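Local atomic coordinates of ALDH21) (Physcomitrella patens subsp. patens, PDB entry 5MZ5), a protein that oxidises succinic semialdehyde to succinate with NADP(+) as the electron acceptor, and belongs to the aldehyde dehydrogenase family. Residues G311-G316 against P398-D403; G350-E355 against L359-S364. One frame throughout, in Å; residues are numbered along the deposited sequence.

Contact 1 (G311-G316 against P398-D403)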
ATOM      1  N   GLY A 311     -17.958   4.645  28.857  1.00 27.74           N
ATOM      2  CA  GLY A 311     -16.854   3.719  29.064  1.00 27.35           C
ATOM      3  C   GLY A 311     -17.047   2.761  30.221  1.00 29.59           C
ATOM      4  O   GLY A 311     -16.909   1.543  30.068  1.00 28.64           O
ATOM      5  N   GLY A 312     -17.359   3.321  31.372  1.00 25.79           N
ATOM      6  CA  GLY A 312     -17.529   2.556  32.597  1.00 25.53           C
ATOM      7  C   GLY A 312     -18.781   1.716  32.748  1.00 28.69           C
ATOM      8  O   GLY A 312     -18.768   0.763  33.532  1.00 28.73           O
ATOM      9  N   PHE A 313     -19.879   2.060  32.052  1.00 26.68           N
ATOM     10  CA  PHE A 313     -21.163   1.390  32.281  1.00 28.37           C
ATOM     11  C   PHE A 313     -21.988   0.969  31.050  1.00 42.48           C
ATOM     12  O   PHE A 313     -23.059   0.377  31.249  1.00 43.63           O
ATOM     13  CB  PHE A 313     -22.035   2.274  33.191  1.00 29.02           C
ATOM     14  CG  PHE A 313     -21.327   2.649  34.472  1.00 28.43           C
ATOM     15  CD1 PHE A 313     -21.207   1.733  35.514  1.00 29.95           C
ATOM     16  CD2 PHE A 313     -20.705   3.887  34.603  1.00 28.17           C
ATOM     17  CE1 PHE A 313     -20.500   2.054  36.670  1.00 31.39           C
ATOM     18  CE2 PHE A 313     -19.979   4.200  35.751  1.00 31.75           C
ATOM     19  CZ  PHE A 313     -19.915   3.299  36.795  1.00 30.37           C
ATOM     20  N   TYR A 314     -21.523   1.230  29.811  1.00 44.83           N
ATOM     21  CA  TYR A 314     -22.247   0.768  28.610  1.00 47.69           C
ATOM     22  C   TYR A 314     -22.132  -0.770  28.585  1.00 50.32           C
ATOM     23  O   TYR A 314     -21.117  -1.311  29.058  1.00 49.63           O
ATOM     24  CB  TYR A 314     -21.678   1.405  27.319  1.00 52.05           C
ATOM     25  CG  TYR A 314     -20.681   0.542  26.558  1.00 58.51           C
ATOM     26  CD1 TYR A 314     -19.436   0.219  27.105  1.00 60.94           C
ATOM     27  CD2 TYR A 314     -20.985   0.048  25.293  1.00 60.28           C
ATOM     28  CE1 TYR A 314     -18.553  -0.634  26.441  1.00 62.40           C
ATOM     29  CE2 TYR A 314     -20.090  -0.771  24.602  1.00 61.79           C
ATOM     30  CZ  TYR A 314     -18.873  -1.105  25.177  1.00 72.08           C
ATOM     31  OH  TYR A 314     -17.991  -1.901  24.482  1.00 75.33           O
ATOM     32  N   GLN A 315     -23.184  -1.470  28.095  1.00 46.57           N
ATOM     33  CA  GLN A 315     -23.280  -2.944  28.075  1.00 45.87           C
ATOM     34  C   GLN A 315     -23.193  -3.521  29.509  1.00 47.28           C
ATOM     35  O   GLN A 315     -22.976  -4.718  29.695  1.00 47.65           O
ATOM     36  CB  GLN A 315     -22.223  -3.581  27.123  1.00 47.27           C
ATOM     37  CG  GLN A 315     -22.814  -4.333  25.921  1.00 68.20           C
ATOM     38  CD  GLN A 315     -23.493  -3.455  24.876  1.00 90.91           C
ATOM     39  OE1 GLN A 315     -24.546  -3.796  24.341  1.00 88.31           O
ATOM     40  NE2 GLN A 315     -22.900  -2.326  24.519  1.00 78.52           N
ATOM     41  N   GLY A 316     -23.359  -2.645  30.501  1.00 41.72           N
ATOM     42  CA  GLY A 316     -23.264  -2.966  31.921  1.00 40.40           C
ATOM     43  C   GLY A 316     -21.890  -3.438  32.342  1.00 41.56           C
ATOM     44  O   GLY A 316     -21.786  -4.275  33.235  1.00 40.72           O
ATOM     45  N   PRO A 398     -24.718   0.278  39.328  1.00 31.17           N
ATOM     46  CA  PRO A 398     -23.468   0.872  38.791  1.00 29.59           C
ATOM     47  C   PRO A 398     -22.626   1.336  39.993  1.00 33.59           C
ATOM     48  O   PRO A 398     -23.123   2.021  40.893  1.00 32.25           O
ATOM     49  CB  PRO A 398     -23.953   2.008  37.885  1.00 30.85           C
ATOM     50  CG  PRO A 398     -25.335   2.291  38.314  1.00 35.91           C
ATOM     51  CD  PRO A 398     -25.910   1.085  38.988  1.00 31.51           C
ATOM     52  N   THR A 399     -21.403   0.810  40.080  1.00 31.52           N
ATOM     53  CA  THR A 399     -20.510   0.984  41.216  1.00 31.62           C
ATOM     54  C   THR A 399     -19.249   1.753  40.874  1.00 35.11           C
ATOM     55  O   THR A 399     -18.692   1.573  39.798  1.00 34.36           O
ATOM     56  CB  THR A 399     -20.160  -0.419  41.767  1.00 37.31           C
ATOM     57  OG1 THR A 399     -21.355  -1.172  41.976  1.00 37.69           O
ATOM     58  CG2 THR A 399     -19.344  -0.381  43.047  1.00 35.50           C
ATOM     59  N   VAL A 400     -18.782   2.575  41.830  1.00 32.79           N
ATOM     60  CA  VAL A 400     -17.522   3.328  41.789  1.00 32.64           C
ATOM     61  C   VAL A 400     -16.802   3.113  43.125  1.00 35.80           C
ATOM     62  O   VAL A 400     -17.371   3.357  44.178  1.00 34.33           O
ATOM     63  CB  VAL A 400     -17.648   4.842  41.439  1.00 36.12           C
ATOM     64  CG1 VAL A 400     -16.265   5.476  41.256  1.00 35.11           C
ATOM     65  CG2 VAL A 400     -18.496   5.052  40.186  1.00 35.40           C
ATOM     66  N   ILE A 401     -15.568   2.616  43.068  1.00 34.24           N
ATOM     67  CA  ILE A 401     -14.744   2.361  44.251  1.00 34.24           C
ATOM     68  C   ILE A 401     -13.421   3.105  44.090  1.00 38.98           C
ATOM     69  O   ILE A 401     -12.763   3.000  43.057  1.00 37.53           O
ATOM     70  CB  ILE A 401     -14.525   0.855  44.594  1.00 36.11           C
ATOM     71  CG1 ILE A 401     -15.690  -0.053  44.109  1.00 35.67           C
ATOM     72  CG2 ILE A 401     -14.249   0.690  46.105  1.00 36.73           C
ATOM     73  CD1 ILE A 401     -15.412  -1.567  44.137  1.00 36.17           C
ATOM     74  N   GLU A 402     -13.042   3.829  45.130  1.00 37.44           N
ATOM     75  CA  GLU A 402     -11.843   4.642  45.201  1.00 38.59           C
ATOM     76  C   GLU A 402     -10.709   3.922  45.950  1.00 45.51           C
ATOM     77  O   GLU A 402     -10.954   3.256  46.950  1.00 45.72           O
ATOM     78  CB  GLU A 402     -12.216   5.966  45.889  1.00 40.32           C
ATOM     79  CG  GLU A 402     -11.092   6.943  46.151  1.00 47.97           C
ATOM     80  CD  GLU A 402     -11.626   8.188  46.829  1.00 67.47           C
ATOM     81  OE1 GLU A 402     -11.837   8.164  48.066  1.00 55.61           O
ATOM     82  OE2 GLU A 402     -11.937   9.155  46.099  1.00 52.97           O
ATOM     83  N   ASP A 403      -9.469   4.049  45.421  1.00 43.45           N
ATOM     84  CA  ASP A 403      -8.212   3.522  45.984  1.00 43.69           C
ATOM     85  C   ASP A 403      -8.240   2.017  46.334  1.00 45.58           C
ATOM     86  O   ASP A 403      -7.861   1.611  47.438  1.00 46.45           O
ATOM     87  CB  ASP A 403      -7.755   4.377  47.193  1.00 46.59           C
ATOM     88  CG  ASP A 403      -7.517   5.840  46.846  1.00 59.51           C
ATOM     89  OD1 ASP A 403      -7.139   6.127  45.673  1.00 58.74           O
ATOM     90  OD2 ASP A 403      -7.720   6.702  47.737  1.00 69.45           O
TER
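The apolar part of the contact is made by F313, whose ring reaches P398 and V400 with different atoms. CD1 lies 3.6 Å from P398 CB, an oblique approach in which the two side chains cross at about a right angle. Farther along the ring, F313 CZ meets V400 CG2 at 4.1 Å, with the methyl group near the ring plane. With CG anti to its own carbonyl carbon (chi1 -54°), F313 turns the outer edge of its ring to the start of the strand. V344 of helix 333-345 touches F313, P398 and V400 alike.

The polar atom at the interface is T399 O, which sits in the plane of the ring at its edge, 3.6 Å from F313 CE1; no hydrogen bond links the two segments. Replacing F313 with an alanine would probably open a gap between helix and strand, leaving P398 CB and V400 CG2 without their partner.

Next in sequence, Y314 belongs to the succinate-binding site. Helix 301-313 connects the neighbouring parallel strands 290-294 and 323-329, and the contact packs the C-terminal part of this beta-alpha-beta crossover helix, through F313, on strand 395-402 of the same sheet.

Contact 2 (G350-E355 against L359-S364)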
ATOM      1  N   GLY A 350     -32.887  -1.462  35.050  1.00 33.12           N
ATOM      2  CA  GLY A 350     -34.146  -2.190  35.027  1.00 32.19           C
ATOM      3  C   GLY A 350     -34.359  -3.048  33.808  1.00 34.94           C
ATOM      4  O   GLY A 350     -33.403  -3.562  33.218  1.00 33.06           O
ATOM      5  N   ASN A 351     -35.638  -3.211  33.451  1.00 32.24           N
ATOM      6  CA  ASN A 351     -36.125  -3.979  32.312  1.00 32.15           C
ATOM      7  C   ASN A 351     -35.408  -3.540  31.013  1.00 35.28           C
ATOM      8  O   ASN A 351     -35.613  -2.410  30.566  1.00 34.76           O
ATOM      9  CB  ASN A 351     -37.647  -3.822  32.194  1.00 30.71           C
ATOM     10  CG  ASN A 351     -38.294  -4.622  31.092  1.00 41.06           C
ATOM     11  OD1 ASN A 351     -37.639  -5.262  30.267  1.00 30.54           O
ATOM     12  ND2 ASN A 351     -39.616  -4.602  31.072  1.00 35.21           N
ATOM     13  N   PRO A 352     -34.566  -4.422  30.407  1.00 30.01           N
ATOM     14  CA  PRO A 352     -33.820  -4.017  29.200  1.00 28.48           C
ATOM     15  C   PRO A 352     -34.715  -3.721  27.990  1.00 31.78           C
ATOM     16  O   PRO A 352     -34.263  -3.060  27.058  1.00 29.61           O
ATOM     17  CB  PRO A 352     -32.853  -5.186  28.979  1.00 28.85           C
ATOM     18  CG  PRO A 352     -33.550  -6.357  29.586  1.00 33.31           C
ATOM     19  CD  PRO A 352     -34.205  -5.796  30.811  1.00 30.09           C
ATOM     20  N   PHE A 353     -35.996  -4.159  28.037  1.00 28.38           N
ATOM     21  CA  PHE A 353     -36.974  -3.889  26.979  1.00 28.41           C
ATOM     22  C   PHE A 353     -37.533  -2.461  27.030  1.00 33.86           C
ATOM     23  O   PHE A 353     -38.150  -2.017  26.055  1.00 33.37           O
ATOM     24  CB  PHE A 353     -38.092  -4.937  26.967  1.00 29.90           C
ATOM     25  CG  PHE A 353     -37.611  -6.304  26.546  1.00 30.76           C
ATOM     26  CD1 PHE A 353     -37.472  -6.627  25.197  1.00 32.08           C
ATOM     27  CD2 PHE A 353     -37.291  -7.274  27.501  1.00 32.92           C
ATOM     28  CE1 PHE A 353     -37.034  -7.900  24.806  1.00 32.35           C
ATOM     29  CE2 PHE A 353     -36.850  -8.547  27.110  1.00 34.43           C
ATOM     30  CZ  PHE A 353     -36.736  -8.851  25.765  1.00 31.81           C
ATOM     31  N   GLU A 354     -37.295  -1.735  28.153  1.00 32.47           N
ATOM     32  CA  GLU A 354     -37.711  -0.332  28.295  1.00 33.29           C
ATOM     33  C   GLU A 354     -36.752   0.522  27.481  1.00 35.24           C
ATOM     34  O   GLU A 354     -35.550   0.268  27.493  1.00 34.30           O
ATOM     35  CB  GLU A 354     -37.693   0.150  29.764  1.00 35.65           C
ATOM     36  CG  GLU A 354     -38.613  -0.584  30.733  1.00 49.49           C
ATOM     37  CD  GLU A 354     -40.117  -0.403  30.616  1.00 78.57           C
ATOM     38  OE1 GLU A 354     -40.579   0.379  29.750  1.00 73.37           O
ATOM     39  OE2 GLU A 354     -40.837  -1.051  31.408  1.00 77.84           O
ATOM     40  N   GLU A 355     -37.294   1.506  26.751  1.00 31.99           N
ATOM     41  CA  GLU A 355     -36.551   2.428  25.920  0.50 32.19           C
ATOM     42  C   GLU A 355     -35.581   3.294  26.704  1.00 38.02           C
ATOM     43  O   GLU A 355     -34.522   3.618  26.175  1.00 37.46           O
ATOM     44  CB  GLU A 355     -37.512   3.310  25.113  1.00 34.41           C
ATOM     45  CG  GLU A 355     -38.426   2.543  24.159  1.00 44.85           C
ATOM     46  CD  GLU A 355     -37.734   1.827  23.012  1.00 61.88           C
ATOM     47  OE1 GLU A 355     -36.688   2.328  22.547  1.00 50.94           O
ATOM     48  OE2 GLU A 355     -38.243   0.772  22.567  1.00 64.00           O
ATOM     49  N   LEU A 359     -28.988   0.419  32.051  1.00 32.94           N
ATOM     50  CA  LEU A 359     -28.328  -0.757  32.592  1.00 31.82           C
ATOM     51  C   LEU A 359     -29.297  -1.923  32.780  1.00 32.61           C
ATOM     52  O   LEU A 359     -30.224  -1.838  33.577  1.00 30.53           O
ATOM     53  CB  LEU A 359     -27.608  -0.363  33.919  1.00 32.41           C
ATOM     54  CG  LEU A 359     -26.958  -1.478  34.770  1.00 38.50           C
ATOM     55  CD1 LEU A 359     -25.837  -2.180  34.031  1.00 38.05           C
ATOM     56  CD2 LEU A 359     -26.391  -0.922  36.049  1.00 41.76           C
ATOM     57  N   GLY A 360     -29.059  -2.997  32.037  1.00 29.74           N
ATOM     58  CA  GLY A 360     -29.836  -4.225  32.141  1.00 29.79           C
ATOM     59  C   GLY A 360     -29.241  -5.187  33.166  1.00 33.57           C
ATOM     60  O   GLY A 360     -28.303  -4.831  33.897  1.00 31.64           O
ATOM     61  N   PRO A 361     -29.748  -6.436  33.266  1.00 31.81           N
ATOM     62  CA  PRO A 361     -29.161  -7.363  34.255  1.00 31.64           C
ATOM     63  C   PRO A 361     -27.852  -7.971  33.758  1.00 35.53           C
ATOM     64  O   PRO A 361     -27.513  -7.832  32.581  1.00 35.69           O
ATOM     65  CB  PRO A 361     -30.241  -8.424  34.417  1.00 33.45           C
ATOM     66  CG  PRO A 361     -30.950  -8.446  33.083  1.00 36.99           C
ATOM     67  CD  PRO A 361     -30.859  -7.064  32.514  1.00 32.63           C
ATOM     68  N   MET A 362     -27.125  -8.667  34.642  1.00 30.64           N
ATOM     69  CA  MET A 362     -25.921  -9.382  34.229  1.00 29.50           C
ATOM     70  C   MET A 362     -26.403 -10.678  33.531  1.00 36.15           C
ATOM     71  O   MET A 362     -27.592 -11.019  33.634  1.00 35.81           O
ATOM     72  CB  MET A 362     -24.964  -9.644  35.418  1.00 30.85           C
ATOM     73  CG  MET A 362     -24.391  -8.365  36.053  1.00 33.20           C
ATOM     74  SD  MET A 362     -23.241  -7.396  35.011  1.00 36.03           S
ATOM     75  CE  MET A 362     -24.380  -6.134  34.310  1.00 33.38           C
ATOM     76  N   ILE A 363     -25.510 -11.357  32.775  1.00 33.14           N
ATOM     77  CA  ILE A 363     -25.857 -12.555  32.000  1.00 32.30           C
ATOM     78  C   ILE A 363     -26.501 -13.660  32.867  1.00 36.52           C
ATOM     79  O   ILE A 363     -27.343 -14.410  32.369  1.00 37.25           O
ATOM     80  CB  ILE A 363     -24.660 -13.065  31.152  1.00 34.41           C
ATOM     81  CG1 ILE A 363     -25.120 -13.998  29.990  1.00 33.86           C
ATOM     82  CG2 ILE A 363     -23.555 -13.713  32.020  1.00 35.63           C
ATOM     83  CD1 ILE A 363     -25.985 -13.344  28.875  1.00 35.56           C
ATOM     84  N   SER A 364     -26.140 -13.714  34.157  1.00 32.96           N
ATOM     85  CA  SER A 364     -26.669 -14.673  35.125  1.00 32.58           C
ATOM     86  C   SER A 364     -26.549 -14.118  36.540  1.00 35.55           C
ATOM     87  O   SER A 364     -25.774 -13.183  36.774  1.00 34.66           O
ATOM     88  CB  SER A 364     -25.929 -16.012  35.019  1.00 34.53           C
ATOM     89  OG  SER A 364     -24.582 -15.908  35.455  1.00 42.52           O
TER
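G350 N donates to L359 O across the contact, at 3.1 Å with an N-H...O angle of 158°. The donor lies almost in line with the carbonyl, the C=O...N angle being 168°. Beside this bond the backbone is packed closely: G350 O stands 3.8 Å from G360 CA, and the CA atoms of P352 and G360 are 5.0 Å apart. Having no side chain, G360 lets P352 CB come close to its CA.

The apolar share falls to two prolines. P361 CD lies 4.0 Å from P352 CD and equally far from P352 CG, and the two side chains cross at about a right angle.

P352 is itself the second residue of a type I beta turn that runs from N351 to E354, in which E354 N bonds to N351 O at 3.0 Å. The N351 side chain adds an Asx turn: with CG anti to the backbone N (chi1 -177°), OD1 swings back to accept from F353 N at 3.0 Å. That donor is tilted well out of the carbonyl plane, while OD1 itself lies in the plane of the F353 ring, at its edge.

Farther out, P352 touches T123 of helix 115-126, as F353 does, and P361 touches F395 of strand 395-402, so the prolines meet between these two elements. At the far end of the second segment, Q318 OE1 accepts from I363 N, and S364 OG bonds to A367 N as the N-cap of helix 365-380.

Together, the Asx turn within a type I turn, the proline pair and the N-cap serine give shape to the irregular connection between helices 333-345 and 365-380, whose I363 side chain touches the NADP(+)-binding residue W188.

From the N terminus, helix 301-313 comes first and opens contact 1 at 311-316; the chain then forms strand 323-329 and helix 333-345 before entering the long connection that holds both segments of contact 2. Contact 2 closes a short loop there, from G350 to L359. Helix 365-380 and strand 384-387 follow, and strand 395-402 returns to complete contact 1. The small loop nests within the large one, without crossing. The centres are 16 Å apart, yet the contacts touch, chiefly through L359, whose CD1 lies 3.4 Å from G316 CA and whose CD2 lies 3.6 Å from P398 CD, and where M362 CE lies 3.4 Å from G316 O. L359 joins the interhelical connection to both segments of contact 1.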